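Local coordinates for nucleoporin NUP82 (Saccharomyces cerevisiae, PDB 3PBP), which serves as a structural constituent of the nuclear pore complex, its N-terminal domain, the part given here, taking part in the interaction with NUP116, at residues 24-29 with 436-441; 328-333 with 347-352; 374-379 with 421-426. The protein carries 1 engineered substitution. All blocks are in the same frame, centred on the assembly; numbering follows the deposited sequence.

Contact 1: 24-29 with 436-441; sequences RYIFSS and NLALMS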
ATOM      1  N   ARG A  24      -7.396  23.628 -12.408  1.00 76.34           N
ATOM      2  CA  ARG A  24      -7.201  24.470 -11.215  1.00 74.51           C
ATOM      3  C   ARG A  24      -7.050  23.683  -9.915  1.00 73.18           C
ATOM      4  O   ARG A  24      -7.856  22.804  -9.602  1.00 73.97           O
ATOM      5  CB  ARG A  24      -8.374  25.437 -11.032  1.00 75.06           C
ATOM      6  CG  ARG A  24      -8.542  26.466 -12.127  1.00 76.98           C
ATOM      7  CD  ARG A  24      -9.897  27.117 -11.995  1.00 77.58           C
ATOM      8  NE  ARG A  24      -9.812  28.474 -11.480  1.00 79.64           N
ATOM      9  CZ  ARG A  24     -10.811  29.090 -10.856  1.00 81.24           C
ATOM     10  NH1 ARG A  24     -11.971  28.461 -10.663  1.00 80.94           N
ATOM     11  NH2 ARG A  24     -10.655  30.340 -10.434  1.00 81.15           N
ATOM     12  N   TYR A  25      -6.029  24.020  -9.137  1.00 70.32           N
ATOM     13  CA  TYR A  25      -5.811  23.337  -7.874  1.00 66.11           C
ATOM     14  C   TYR A  25      -5.583  24.325  -6.756  1.00 63.08           C
ATOM     15  O   TYR A  25      -5.212  25.466  -6.986  1.00 62.20           O
ATOM     16  CB  TYR A  25      -4.612  22.405  -7.969  1.00 66.39           C
ATOM     17  CG  TYR A  25      -4.668  21.478  -9.160  1.00 68.30           C
ATOM     18  CD1 TYR A  25      -4.281  21.917 -10.432  1.00 68.18           C
ATOM     19  CD2 TYR A  25      -5.092  20.153  -9.018  1.00 68.40           C
ATOM     20  CE1 TYR A  25      -4.309  21.058 -11.534  1.00 67.25           C
ATOM     21  CE2 TYR A  25      -5.123  19.286 -10.114  1.00 68.05           C
ATOM     22  CZ  TYR A  25      -4.729  19.747 -11.370  1.00 67.93           C
ATOM     23  OH  TYR A  25      -4.759  18.897 -12.460  1.00 67.99           O
ATOM     24  N   ILE A  26      -5.813  23.871  -5.536  1.00 60.78           N
ATOM     25  CA  ILE A  26      -5.623  24.712  -4.370  1.00 58.77           C
ATOM     26  C   ILE A  26      -5.172  23.831  -3.207  1.00 57.73           C
ATOM     27  O   ILE A  26      -5.676  22.723  -3.023  1.00 58.70           O
ATOM     28  CB  ILE A  26      -6.932  25.450  -4.007  1.00 58.05           C
ATOM     29  CG1 ILE A  26      -6.690  26.375  -2.815  1.00 55.40           C
ATOM     30  CG2 ILE A  26      -8.048  24.433  -3.727  1.00 57.23           C
ATOM     31  CD1 ILE A  26      -7.906  27.158  -2.411  1.00 56.87           C
ATOM     32  N   PHE A  27      -4.200  24.314  -2.443  1.00 55.49           N
ATOM     33  CA  PHE A  27      -3.672  23.573  -1.293  1.00 52.66           C
ATOM     34  C   PHE A  27      -3.410  24.577  -0.183  1.00 52.22           C
ATOM     35  O   PHE A  27      -3.272  25.783  -0.441  1.00 52.65           O
ATOM     36  CB  PHE A  27      -2.348  22.905  -1.644  1.00 51.53           C
ATOM     37  CG  PHE A  27      -2.375  22.152  -2.931  1.00 52.84           C
ATOM     38  CD1 PHE A  27      -2.905  20.855  -2.986  1.00 51.08           C
ATOM     39  CD2 PHE A  27      -1.886  22.742  -4.104  1.00 51.58           C
ATOM     40  CE1 PHE A  27      -2.946  20.153  -4.189  1.00 51.32           C
ATOM     41  CE2 PHE A  27      -1.921  22.050  -5.315  1.00 52.06           C
ATOM     42  CZ  PHE A  27      -2.455  20.746  -5.359  1.00 51.50           C
ATOM     43  N   SER A  28      -3.352  24.091   1.050  1.00 50.71           N
ATOM     44  CA  SER A  28      -3.073  24.960   2.176  1.00 50.14           C
ATOM     45  C   SER A  28      -1.954  24.296   2.940  1.00 50.11           C
ATOM     46  O   SER A  28      -1.611  23.151   2.679  1.00 48.28           O
ATOM     47  CB  SER A  28      -4.302  25.172   3.060  1.00 49.05           C
ATOM     48  OG  SER A  28      -4.686  23.973   3.692  1.00 52.19           O
ATOM     49  N   SER A  29      -1.388  25.022   3.888  1.00 52.55           N
ATOM     50  CA  SER A  29      -0.250  24.534   4.653  1.00 52.18           C
ATOM     51  C   SER A  29      -0.229  25.225   6.018  1.00 52.06           C
ATOM     52  O   SER A  29      -0.895  26.250   6.212  1.00 52.98           O
ATOM     53  CB  SER A  29       1.024  24.897   3.883  1.00 51.78           C
ATOM     54  OG  SER A  29       1.958  23.851   3.935  1.00 55.07           O
ATOM     55  N   ASN A 436     -12.249  27.043   7.558  1.00 88.83           N
ATOM     56  CA  ASN A 436     -13.136  26.883   6.420  1.00 86.29           C
ATOM     57  C   ASN A 436     -12.662  25.783   5.487  1.00 84.28           C
ATOM     58  O   ASN A 436     -11.555  25.269   5.625  1.00 83.63           O
ATOM     59  CB  ASN A 436     -13.216  28.197   5.652  1.00 87.39           C
ATOM     60  CG  ASN A 436     -13.656  29.345   6.525  1.00 88.70           C
ATOM     61  OD1 ASN A 436     -14.795  29.385   6.985  1.00 88.75           O
ATOM     62  ND2 ASN A 436     -12.748  30.287   6.772  1.00 89.96           N
ATOM     63  N   LEU A 437     -13.521  25.426   4.539  1.00 81.97           N
ATOM     64  CA  LEU A 437     -13.210  24.403   3.559  1.00 80.24           C
ATOM     65  C   LEU A 437     -13.354  25.024   2.187  1.00 80.33           C
ATOM     66  O   LEU A 437     -14.418  25.512   1.835  1.00 80.83           O
ATOM     67  CB  LEU A 437     -14.171  23.229   3.689  1.00 77.82           C
ATOM     68  CG  LEU A 437     -14.058  22.145   2.620  1.00 77.23           C
ATOM     69  CD1 LEU A 437     -12.688  21.475   2.680  1.00 77.39           C
ATOM     70  CD2 LEU A 437     -15.157  21.129   2.842  1.00 76.31           C
ATOM     71  N   ALA A 438     -12.281  25.027   1.414  1.00 80.99           N
ATOM     72  CA  ALA A 438     -12.338  25.591   0.081  1.00 82.10           C
ATOM     73  C   ALA A 438     -12.606  24.467  -0.898  1.00 83.73           C
ATOM     74  O   ALA A 438     -11.875  23.486  -0.934  1.00 84.55           O
ATOM     75  CB  ALA A 438     -11.028  26.282  -0.255  1.00 81.40           C
ATOM     76  N   LEU A 439     -13.673  24.598  -1.675  1.00 86.77           N
ATOM     77  CA  LEU A 439     -14.022  23.594  -2.672  1.00 89.33           C
ATOM     78  C   LEU A 439     -13.698  24.184  -4.026  1.00 91.41           C
ATOM     79  O   LEU A 439     -14.325  25.141  -4.465  1.00 91.82           O
ATOM     80  CB  LEU A 439     -15.507  23.249  -2.594  1.00 89.79           C
ATOM     81  CG  LEU A 439     -15.936  22.579  -1.289  1.00 91.17           C
ATOM     82  CD1 LEU A 439     -17.430  22.289  -1.317  1.00 91.60           C
ATOM     83  CD2 LEU A 439     -15.141  21.291  -1.100  1.00 91.43           C
HETATM   84  N   MSE A 440     -12.702  23.612  -4.680  1.00 94.38           N
HETATM   85  CA  MSE A 440     -12.278  24.090  -5.982  1.00 98.66           C
HETATM   86  C   MSE A 440     -12.703  23.145  -7.090  1.00 98.76           C
HETATM   87  O   MSE A 440     -12.657  21.929  -6.930  1.00 98.81           O
HETATM   88  CB  MSE A 440     -10.757  24.219  -6.007  1.00104.32           C
HETATM   89  CG  MSE A 440     -10.158  24.637  -7.352  1.00111.23           C
HETATM   90 SE   MSE A 440     -10.231  26.551  -7.659  1.00121.29          SE
HETATM   91  CE  MSE A 440      -9.470  27.116  -5.950  1.00118.40           C
ATOM     92  N   SER A 441     -13.119  23.712  -8.215  1.00 99.27           N
ATOM     93  CA  SER A 441     -13.515  22.923  -9.377  1.00 99.84           C
ATOM     94  C   SER A 441     -13.176  23.742 -10.615  1.00100.18           C
ATOM     95  O   SER A 441     -12.829  24.923 -10.520  1.00100.78           O
ATOM     96  CB  SER A 441     -15.015  22.592  -9.355  1.00 98.90           C
ATOM     97  OG  SER A 441     -15.804  23.740  -9.603  1.00 99.38           O
TER
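Ile26 and Met440, a selenomethionine, form the centre of this contact, with CG2 of Ile26 lying 3.5 Å from CB of Met440. The Met440 chain leaves with CG anti to the backbone N (chi1 176°), then bends twice, which brings its methyl CE obliquely against Ile26, 3.6 Å from Ile26 CB. The other branch of Ile26 ends in CD1, 3.9 Å from CB of Ala438, so Ile26 bridges two residues on the same face of strand 434-440. At one end the Arg24 chain crosses Met440 at about a right angle, and the SE atom sits over one face of the guanidinium, displaced toward its rim and 4.0 Å from NH1. Ser441 O lies at the guanidinium edge, 3.6 Å from NH1. In the next shell, Gln39 accepts a hydrogen bond from Arg24 NE, and Phe37 packs on both Arg24 and Met440. Phe13 covers more of Ile26, and Leu445 more of Met440. The two strand segments approach to 7.6 Å with their directions 164° apart and meet mainly through side chains, without backbone pairing: the packing of sheet on sheet by which the first and last blades of a beta-propeller meet.

Contact 2: 328-333 with 347-352; sequences FKDLEM and SLVLIE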
ATOM      1  N   PHE A 328      -9.930  -1.143  12.748  1.00 54.89           N
ATOM      2  CA  PHE A 328      -8.993  -0.839  13.824  1.00 54.42           C
ATOM      3  C   PHE A 328      -7.951  -1.964  13.966  1.00 53.75           C
ATOM      4  O   PHE A 328      -8.308  -3.136  14.080  1.00 54.48           O
ATOM      5  CB  PHE A 328      -9.766  -0.679  15.132  1.00 54.98           C
ATOM      6  CG  PHE A 328      -8.892  -0.510  16.336  1.00 56.25           C
ATOM      7  CD1 PHE A 328      -8.214   0.696  16.564  1.00 57.43           C
ATOM      8  CD2 PHE A 328      -8.732  -1.556  17.239  1.00 53.89           C
ATOM      9  CE1 PHE A 328      -7.386   0.850  17.687  1.00 56.73           C
ATOM     10  CE2 PHE A 328      -7.916  -1.414  18.353  1.00 54.59           C
ATOM     11  CZ  PHE A 328      -7.240  -0.210  18.581  1.00 55.34           C
ATOM     12  N   LYS A 329      -6.669  -1.604  13.958  1.00 53.33           N
ATOM     13  CA  LYS A 329      -5.575  -2.576  14.086  1.00 52.96           C
ATOM     14  C   LYS A 329      -5.256  -2.856  15.560  1.00 53.26           C
ATOM     15  O   LYS A 329      -4.656  -2.020  16.237  1.00 52.50           O
ATOM     16  CB  LYS A 329      -4.339  -2.040  13.367  1.00 52.21           C
ATOM     17  CG  LYS A 329      -3.080  -2.826  13.554  1.00 52.29           C
ATOM     18  CD  LYS A 329      -2.023  -2.250  12.639  1.00 54.39           C
ATOM     19  CE  LYS A 329      -0.613  -2.473  13.167  1.00 57.86           C
ATOM     20  NZ  LYS A 329      -0.276  -1.671  14.387  1.00 60.50           N
ATOM     21  N   ASP A 330      -5.666  -4.035  16.039  1.00 52.46           N
ATOM     22  CA  ASP A 330      -5.472  -4.439  17.425  1.00 52.01           C
ATOM     23  C   ASP A 330      -4.139  -5.074  17.774  1.00 53.12           C
ATOM     24  O   ASP A 330      -3.706  -4.999  18.926  1.00 53.43           O
ATOM     25  CB  ASP A 330      -6.579  -5.400  17.870  1.00 52.73           C
ATOM     26  CG  ASP A 330      -6.631  -6.682  17.039  1.00 56.00           C
ATOM     27  OD1 ASP A 330      -6.878  -7.775  17.616  1.00 55.72           O
ATOM     28  OD2 ASP A 330      -6.445  -6.603  15.804  1.00 57.06           O
ATOM     29  N   LEU A 331      -3.487  -5.716  16.809  1.00 53.06           N
ATOM     30  CA  LEU A 331      -2.206  -6.346  17.098  1.00 53.03           C
ATOM     31  C   LEU A 331      -1.037  -5.507  16.631  1.00 53.84           C
ATOM     32  O   LEU A 331      -1.158  -4.726  15.688  1.00 55.51           O
ATOM     33  CB  LEU A 331      -2.151  -7.726  16.469  1.00 51.92           C
ATOM     34  CG  LEU A 331      -3.298  -8.614  16.943  1.00 52.57           C
ATOM     35  CD1 LEU A 331      -3.058 -10.039  16.480  1.00 52.57           C
ATOM     36  CD2 LEU A 331      -3.398  -8.555  18.449  1.00 50.93           C
ATOM     37  N   GLU A 332       0.093  -5.643  17.307  1.00 54.36           N
ATOM     38  CA  GLU A 332       1.277  -4.886  16.927  1.00 57.32           C
ATOM     39  C   GLU A 332       2.083  -5.681  15.890  1.00 59.59           C
ATOM     40  O   GLU A 332       2.469  -6.839  16.129  1.00 59.89           O
ATOM     41  CB  GLU A 332       2.132  -4.614  18.164  1.00 57.49           C
ATOM     42  CG  GLU A 332       3.283  -3.656  17.936  1.00 58.80           C
ATOM     43  CD  GLU A 332       2.828  -2.293  17.469  1.00 60.43           C
ATOM     44  OE1 GLU A 332       1.960  -1.693  18.140  1.00 59.38           O
ATOM     45  OE2 GLU A 332       3.345  -1.821  16.432  1.00 62.79           O
HETATM   46  N   MSE A 333       2.321  -5.077  14.731  1.00 60.26           N
HETATM   47  CA  MSE A 333       3.083  -5.756  13.700  1.00 61.25           C
HETATM   48  C   MSE A 333       4.557  -5.713  14.041  1.00 59.47           C
HETATM   49  O   MSE A 333       5.010  -4.896  14.848  1.00 56.49           O
HETATM   50  CB  MSE A 333       2.930  -5.067  12.349  1.00 66.71           C
HETATM   51  CG  MSE A 333       1.538  -5.006  11.758  1.00 75.02           C
HETATM   52 SE   MSE A 333       1.559  -3.790  10.190  1.00 88.16          SE
HETATM   53  CE  MSE A 333       2.543  -4.932   8.952  1.00 83.16           C
ATOM     54  N   SER A 347      -3.536  -8.010  11.737  1.00 54.39           N
ATOM     55  CA  SER A 347      -4.928  -8.095  12.134  1.00 56.08           C
ATOM     56  C   SER A 347      -5.689  -6.789  12.238  1.00 55.74           C
ATOM     57  O   SER A 347      -5.259  -5.867  12.906  1.00 57.11           O
ATOM     58  CB  SER A 347      -5.019  -8.822  13.481  1.00 56.76           C
ATOM     59  OG  SER A 347      -6.281  -8.605  14.091  1.00 60.02           O
ATOM     60  N   LEU A 348      -6.838  -6.739  11.579  1.00 55.74           N
ATOM     61  CA  LEU A 348      -7.714  -5.584  11.610  1.00 55.84           C
ATOM     62  C   LEU A 348      -9.083  -6.038  12.116  1.00 57.62           C
ATOM     63  O   LEU A 348      -9.551  -7.142  11.818  1.00 58.98           O
ATOM     64  CB  LEU A 348      -7.870  -4.981  10.222  1.00 54.56           C
ATOM     65  CG  LEU A 348      -6.689  -4.202   9.678  1.00 54.15           C
ATOM     66  CD1 LEU A 348      -7.009  -3.768   8.268  1.00 55.64           C
ATOM     67  CD2 LEU A 348      -6.411  -3.006  10.571  1.00 53.66           C
ATOM     68  N   VAL A 349      -9.728  -5.171  12.873  1.00 57.96           N
ATOM     69  CA  VAL A 349     -11.027  -5.470  13.430  1.00 58.84           C
ATOM     70  C   VAL A 349     -12.047  -4.456  12.933  1.00 58.51           C
ATOM     71  O   VAL A 349     -11.746  -3.273  12.860  1.00 57.95           O
ATOM     72  CB  VAL A 349     -10.938  -5.430  14.971  1.00 60.67           C
ATOM     73  CG1 VAL A 349     -12.305  -5.544  15.582  1.00 61.36           C
ATOM     74  CG2 VAL A 349     -10.060  -6.565  15.455  1.00 61.17           C
ATOM     75  N   LEU A 350     -13.247  -4.919  12.590  1.00 59.46           N
ATOM     76  CA  LEU A 350     -14.310  -4.031  12.110  1.00 60.92           C
ATOM     77  C   LEU A 350     -14.995  -3.339  13.271  1.00 61.25           C
ATOM     78  O   LEU A 350     -15.464  -4.005  14.184  1.00 62.14           O
ATOM     79  CB  LEU A 350     -15.376  -4.811  11.336  1.00 61.15           C
ATOM     80  CG  LEU A 350     -16.528  -3.958  10.792  1.00 61.25           C
ATOM     81  CD1 LEU A 350     -16.226  -3.549   9.358  1.00 62.23           C
ATOM     82  CD2 LEU A 350     -17.812  -4.737  10.829  1.00 61.80           C
ATOM     83  N   ILE A 351     -15.053  -2.012  13.232  1.00 62.14           N
ATOM     84  CA  ILE A 351     -15.707  -1.237  14.285  1.00 63.48           C
ATOM     85  C   ILE A 351     -17.094  -0.797  13.838  1.00 64.39           C
ATOM     86  O   ILE A 351     -18.031  -0.779  14.625  1.00 64.38           O
ATOM     87  CB  ILE A 351     -14.896   0.015  14.649  1.00 63.76           C
ATOM     88  CG1 ILE A 351     -13.621  -0.387  15.394  1.00 64.49           C
ATOM     89  CG2 ILE A 351     -15.728   0.935  15.507  1.00 63.29           C
ATOM     90  CD1 ILE A 351     -12.715   0.780  15.746  1.00 65.24           C
ATOM     91  N   GLU A 352     -17.216  -0.441  12.565  1.00 66.13           N
ATOM     92  CA  GLU A 352     -18.490  -0.009  12.012  1.00 68.69           C
ATOM     93  C   GLU A 352     -18.528  -0.057  10.477  1.00 69.55           C
ATOM     94  O   GLU A 352     -17.494  -0.046   9.802  1.00 69.51           O
ATOM     95  CB  GLU A 352     -18.810   1.419  12.479  1.00 69.67           C
ATOM     96  CG  GLU A 352     -19.688   2.192  11.492  1.00 72.85           C
ATOM     97  CD  GLU A 352     -20.029   3.590  11.945  1.00 74.76           C
ATOM     98  OE1 GLU A 352     -19.100   4.319  12.360  1.00 75.45           O
ATOM     99  OE2 GLU A 352     -21.228   3.953  11.872  1.00 75.34           O
TER
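Ser347 OG donates a hydrogen bond to Asp330 OD2 at 2.6 Å, and Asp330 OD2 receives it through its syn lone pair, on the side of the other carboxylate oxygen. Asp330 reaches it because CG stands between its own backbone N and carbonyl carbon (chi1 60°), which folds the carboxylate back over strand 347-355. The Asp330 side chain crosses that of Val349 at about a right angle, with OD2 3.6 Å from CG2 of that valine. Leu331 lies beside the serine, its CD1 3.8 Å from Ser347 CB.

Just before this turn, Phe328 and Val349 form an antiparallel hydrogen-bonded pair: Phe328 N donates to Val349 O and Val349 N to Phe328 O, each at 2.8 Å. Beyond that pair the lysine and leucine side chains touch, CB of Lys329 meeting CD2 of Leu348 at 3.6 Å. On the face that Phe328 shares with Val349, Ile351 brings CD1 obliquely against the phenylalanine near CB, while the ring runs on to Ile397 of helix 387-399. Ile351 and Glu352 both stand opposite Leu326, a classic beta bulge.

Val349 also packs on an aromatic side chain of another protein's chain, whose backbone lies against Asp330, consistent with a binding surface here. Where the ladder gives way to a loop, a side-chain bond thus takes over from backbone pairing. Asp330 is buried, so the serine hydroxyl probably eases the cost of holding its charge there.

Contact 3: 374-379 with 421-426; sequences YVISDN and ERIPNL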
ATOM      1  N   TYR A 374     -13.762  12.883   4.570  1.00 66.09           N
ATOM      2  CA  TYR A 374     -14.605  13.412   3.509  1.00 67.51           C
ATOM      3  C   TYR A 374     -14.769  12.331   2.444  1.00 68.57           C
ATOM      4  O   TYR A 374     -13.790  11.716   2.007  1.00 67.73           O
ATOM      5  CB  TYR A 374     -13.980  14.673   2.902  1.00 67.91           C
ATOM      6  CG  TYR A 374     -14.108  15.891   3.795  1.00 69.54           C
ATOM      7  CD1 TYR A 374     -15.360  16.421   4.107  1.00 69.94           C
ATOM      8  CD2 TYR A 374     -12.986  16.477   4.378  1.00 70.49           C
ATOM      9  CE1 TYR A 374     -15.492  17.495   4.983  1.00 70.74           C
ATOM     10  CE2 TYR A 374     -13.105  17.553   5.259  1.00 71.26           C
ATOM     11  CZ  TYR A 374     -14.361  18.055   5.560  1.00 72.03           C
ATOM     12  OH  TYR A 374     -14.487  19.091   6.466  1.00 72.10           O
ATOM     13  N   VAL A 375     -16.011  12.077   2.051  1.00 69.63           N
ATOM     14  CA  VAL A 375     -16.278  11.072   1.035  1.00 70.80           C
ATOM     15  C   VAL A 375     -16.906  11.742  -0.158  1.00 72.21           C
ATOM     16  O   VAL A 375     -17.989  12.298  -0.067  1.00 72.02           O
ATOM     17  CB  VAL A 375     -17.250  10.000   1.519  1.00 70.46           C
ATOM     18  CG1 VAL A 375     -17.383   8.922   0.449  1.00 71.38           C
ATOM     19  CG2 VAL A 375     -16.778   9.409   2.837  1.00 69.84           C
ATOM     20  N   ILE A 376     -16.220  11.698  -1.284  1.00 75.47           N
ATOM     21  CA  ILE A 376     -16.746  12.308  -2.485  1.00 78.67           C
ATOM     22  C   ILE A 376     -17.518  11.286  -3.301  1.00 81.38           C
ATOM     23  O   ILE A 376     -16.933  10.406  -3.938  1.00 81.33           O
ATOM     24  CB  ILE A 376     -15.616  12.907  -3.339  1.00 78.51           C
ATOM     25  CG1 ILE A 376     -15.005  14.096  -2.595  1.00 78.77           C
ATOM     26  CG2 ILE A 376     -16.145  13.317  -4.710  1.00 78.06           C
ATOM     27  CD1 ILE A 376     -13.949  14.836  -3.372  1.00 79.63           C
ATOM     28  N   SER A 377     -18.842  11.400  -3.255  1.00 84.90           N
ATOM     29  CA  SER A 377     -19.718  10.509  -4.003  1.00 88.39           C
ATOM     30  C   SER A 377     -19.877  11.088  -5.419  1.00 90.83           C
ATOM     31  O   SER A 377     -18.946  11.708  -5.944  1.00 91.67           O
ATOM     32  CB  SER A 377     -21.075  10.392  -3.301  1.00 87.94           C
ATOM     33  OG  SER A 377     -20.913   9.961  -1.958  1.00 87.66           O
ATOM     34  N   ASP A 378     -21.041  10.924  -6.039  1.00 92.53           N
ATOM     35  CA  ASP A 378     -21.191  11.433  -7.396  1.00 93.35           C
ATOM     36  C   ASP A 378     -21.494  12.917  -7.523  1.00 92.74           C
ATOM     37  O   ASP A 378     -21.024  13.571  -8.454  1.00 92.28           O
ATOM     38  CB  ASP A 378     -22.250  10.642  -8.155  1.00 95.41           C
ATOM     39  CG  ASP A 378     -21.830  10.360  -9.581  1.00 97.37           C
ATOM     40  OD1 ASP A 378     -21.045  11.173 -10.130  1.00 97.88           O
ATOM     41  OD2 ASP A 378     -22.283   9.335 -10.144  1.00 98.57           O
ATOM     42  N   ASN A 379     -22.284  13.451  -6.603  1.00 92.36           N
ATOM     43  CA  ASN A 379     -22.622  14.865  -6.659  1.00 91.65           C
ATOM     44  C   ASN A 379     -22.611  15.475  -5.277  1.00 90.71           C
ATOM     45  O   ASN A 379     -22.988  16.635  -5.098  1.00 91.45           O
ATOM     46  CB  ASN A 379     -23.995  15.054  -7.293  1.00 92.29           C
ATOM     47  CG  ASN A 379     -24.062  14.484  -8.685  1.00 92.88           C
ATOM     48  OD1 ASN A 379     -23.270  14.852  -9.558  1.00 92.18           O
ATOM     49  ND2 ASN A 379     -25.005  13.573  -8.905  1.00 93.74           N
ATOM     50  N   GLU A 421     -20.073  18.687  -8.835  1.00 95.06           N
ATOM     51  CA  GLU A 421     -20.335  18.224 -10.182  1.00 97.61           C
ATOM     52  C   GLU A 421     -19.094  17.556 -10.729  1.00 98.59           C
ATOM     53  O   GLU A 421     -19.172  16.617 -11.516  1.00 99.95           O
ATOM     54  CB  GLU A 421     -20.727  19.399 -11.077  1.00 99.06           C
ATOM     55  CG  GLU A 421     -22.219  19.494 -11.339  1.00102.19           C
ATOM     56  CD  GLU A 421     -22.623  20.822 -11.955  1.00103.78           C
ATOM     57  OE1 GLU A 421     -22.033  21.208 -12.988  1.00104.04           O
ATOM     58  OE2 GLU A 421     -23.533  21.479 -11.401  1.00105.21           O
ATOM     59  N   ARG A 422     -17.943  18.053 -10.305  1.00 99.46           N
ATOM     60  CA  ARG A 422     -16.660  17.522 -10.748  1.00100.04           C
ATOM     61  C   ARG A 422     -15.852  17.314  -9.471  1.00 99.54           C
ATOM     62  O   ARG A 422     -15.594  18.290  -8.762  1.00100.21           O
ATOM     63  CB  ARG A 422     -15.954  18.558 -11.632  1.00101.12           C
ATOM     64  CG  ARG A 422     -16.841  19.208 -12.688  1.00102.69           C
ATOM     65  CD  ARG A 422     -16.833  18.392 -13.954  1.00104.04           C
ATOM     66  NE  ARG A 422     -15.464  18.144 -14.397  1.00104.89           N
ATOM     67  CZ  ARG A 422     -15.143  17.503 -15.516  1.00105.78           C
ATOM     68  NH1 ARG A 422     -16.095  17.040 -16.319  1.00106.06           N
ATOM     69  NH2 ARG A 422     -13.866  17.318 -15.828  1.00105.85           N
ATOM     70  N   ILE A 423     -15.466  16.069  -9.168  1.00 97.66           N
ATOM     71  CA  ILE A 423     -14.682  15.788  -7.955  1.00 95.85           C
ATOM     72  C   ILE A 423     -13.791  16.982  -7.625  1.00 93.83           C
ATOM     73  O   ILE A 423     -12.690  17.124  -8.167  1.00 93.56           O
ATOM     74  CB  ILE A 423     -13.779  14.565  -8.131  1.00 96.73           C
ATOM     75  CG1 ILE A 423     -14.624  13.333  -8.468  1.00 97.79           C
ATOM     76  CG2 ILE A 423     -12.971  14.340  -6.854  1.00 96.43           C
ATOM     77  CD1 ILE A 423     -13.790  12.073  -8.707  1.00 98.89           C
ATOM     78  N   PRO A 424     -14.254  17.856  -6.717  1.00 91.82           N
ATOM     79  CA  PRO A 424     -13.478  19.037  -6.347  1.00 89.00           C
ATOM     80  C   PRO A 424     -12.169  18.793  -5.608  1.00 86.05           C
ATOM     81  O   PRO A 424     -11.857  17.681  -5.164  1.00 85.60           O
ATOM     82  CB  PRO A 424     -14.477  19.852  -5.527  1.00 89.28           C
ATOM     83  CG  PRO A 424     -15.233  18.797  -4.817  1.00 90.75           C
ATOM     84  CD  PRO A 424     -15.481  17.764  -5.903  1.00 91.53           C
ATOM     85  N   ASN A 425     -11.412  19.874  -5.507  1.00 82.36           N
ATOM     86  CA  ASN A 425     -10.128  19.912  -4.847  1.00 78.98           C
ATOM     87  C   ASN A 425     -10.450  20.556  -3.491  1.00 76.23           C
ATOM     88  O   ASN A 425     -11.048  21.630  -3.441  1.00 75.87           O
ATOM     89  CB  ASN A 425      -9.198  20.788  -5.698  1.00 80.16           C
ATOM     90  CG  ASN A 425      -7.739  20.508  -5.463  1.00 81.87           C
ATOM     91  OD1 ASN A 425      -7.132  21.051  -4.543  1.00 84.64           O
ATOM     92  ND2 ASN A 425      -7.161  19.653  -6.296  1.00 83.26           N
ATOM     93  N   LEU A 426     -10.099  19.894  -2.393  1.00 72.98           N
ATOM     94  CA  LEU A 426     -10.375  20.449  -1.069  1.00 69.49           C
ATOM     95  C   LEU A 426      -9.157  21.076  -0.410  1.00 67.78           C
ATOM     96  O   LEU A 426      -8.020  20.758  -0.746  1.00 67.99           O
ATOM     97  CB  LEU A 426     -10.924  19.374  -0.134  1.00 68.91           C
ATOM     98  CG  LEU A 426     -12.401  19.030  -0.223  1.00 68.48           C
ATOM     99  CD1 LEU A 426     -12.760  18.658  -1.647  1.00 68.39           C
ATOM    100  CD2 LEU A 426     -12.692  17.887   0.732  1.00 67.22           C
TER
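Tyr374 meets Leu426 first: the CD2 methyl of Leu426 comes obliquely onto the ring side, 3.9 Å from Tyr374 CD2 and equally close to Tyr374 CG. The leucine therefore touches the ring near its root, leaving the hydroxyl end well beyond. Gln369 and Gln383 also lie against this tyrosine.

Two residues on, Ile376 has the larger part of this segment's share. Its CG1 branch points anti to the carbonyl carbon (chi1 -68°) and extends straight from there, carrying CD1 toward Ile423, Pro424 and Leu426. Ile423 offers CG2, 3.7 Å from Ile376 CD1. Pro424 brings its ring carbon CD to 4.2 Å from the same Ile376 CD1, and Leu426 stands a little farther off, with its CD1 at 4.4 Å from Ile376 CD1. The second branch also takes part, since Ile376 CG2 rests 4.0 Å from Ile423 CG2. The two isoleucines cross obliquely, methyls against methyls. Trimming Ile376 to an alanine is likely to leave Ile423, Pro424 and Leu426 without the CD1 methyl they share and to open a gap between the two segments.

Past Ile376 the strand turns away into a loop, and Asn379 makes a backbone hydrogen bond with Ile420, close to where the second segment begins.

Strand 372-376 runs between strands 362-364 and 380-385; Ile376 also packs on Ser362 and Ile364, and Pro424 on Ile381 of strand 380-385. Across the interface, Leu426 lies against Leu437 and Leu439 of strand 434-440. The contact thus sets the sheet of strands 362-364, 372-376, 380-385 and 413-419 against the one that begins at strand 425-431, consistent with consecutive blades of a beta-propeller.

From the N terminus, strand 24-29 opens contact 1, which closes only when the chain returns at 436-441, so almost the whole domain lies between; bringing the first sheet against the last is consistent with a propeller closing on itself. Contacts 2 and 3 both fall within that span, one after the other without crossing. Contact 2 ties neighbouring strands of one sheet across a short loop; contact 3, closing over 41 residues, joins two successive sheets. Contacts 1 and 3 sit side by side, centres 12 Å apart, sharing the last sheet: Met440 O lies 2.8 Å from Asn425 N, probably a hydrogen bond. Contact 2 lies on the opposite side of the chain's centre from contact 1, about 33 Å away between centres.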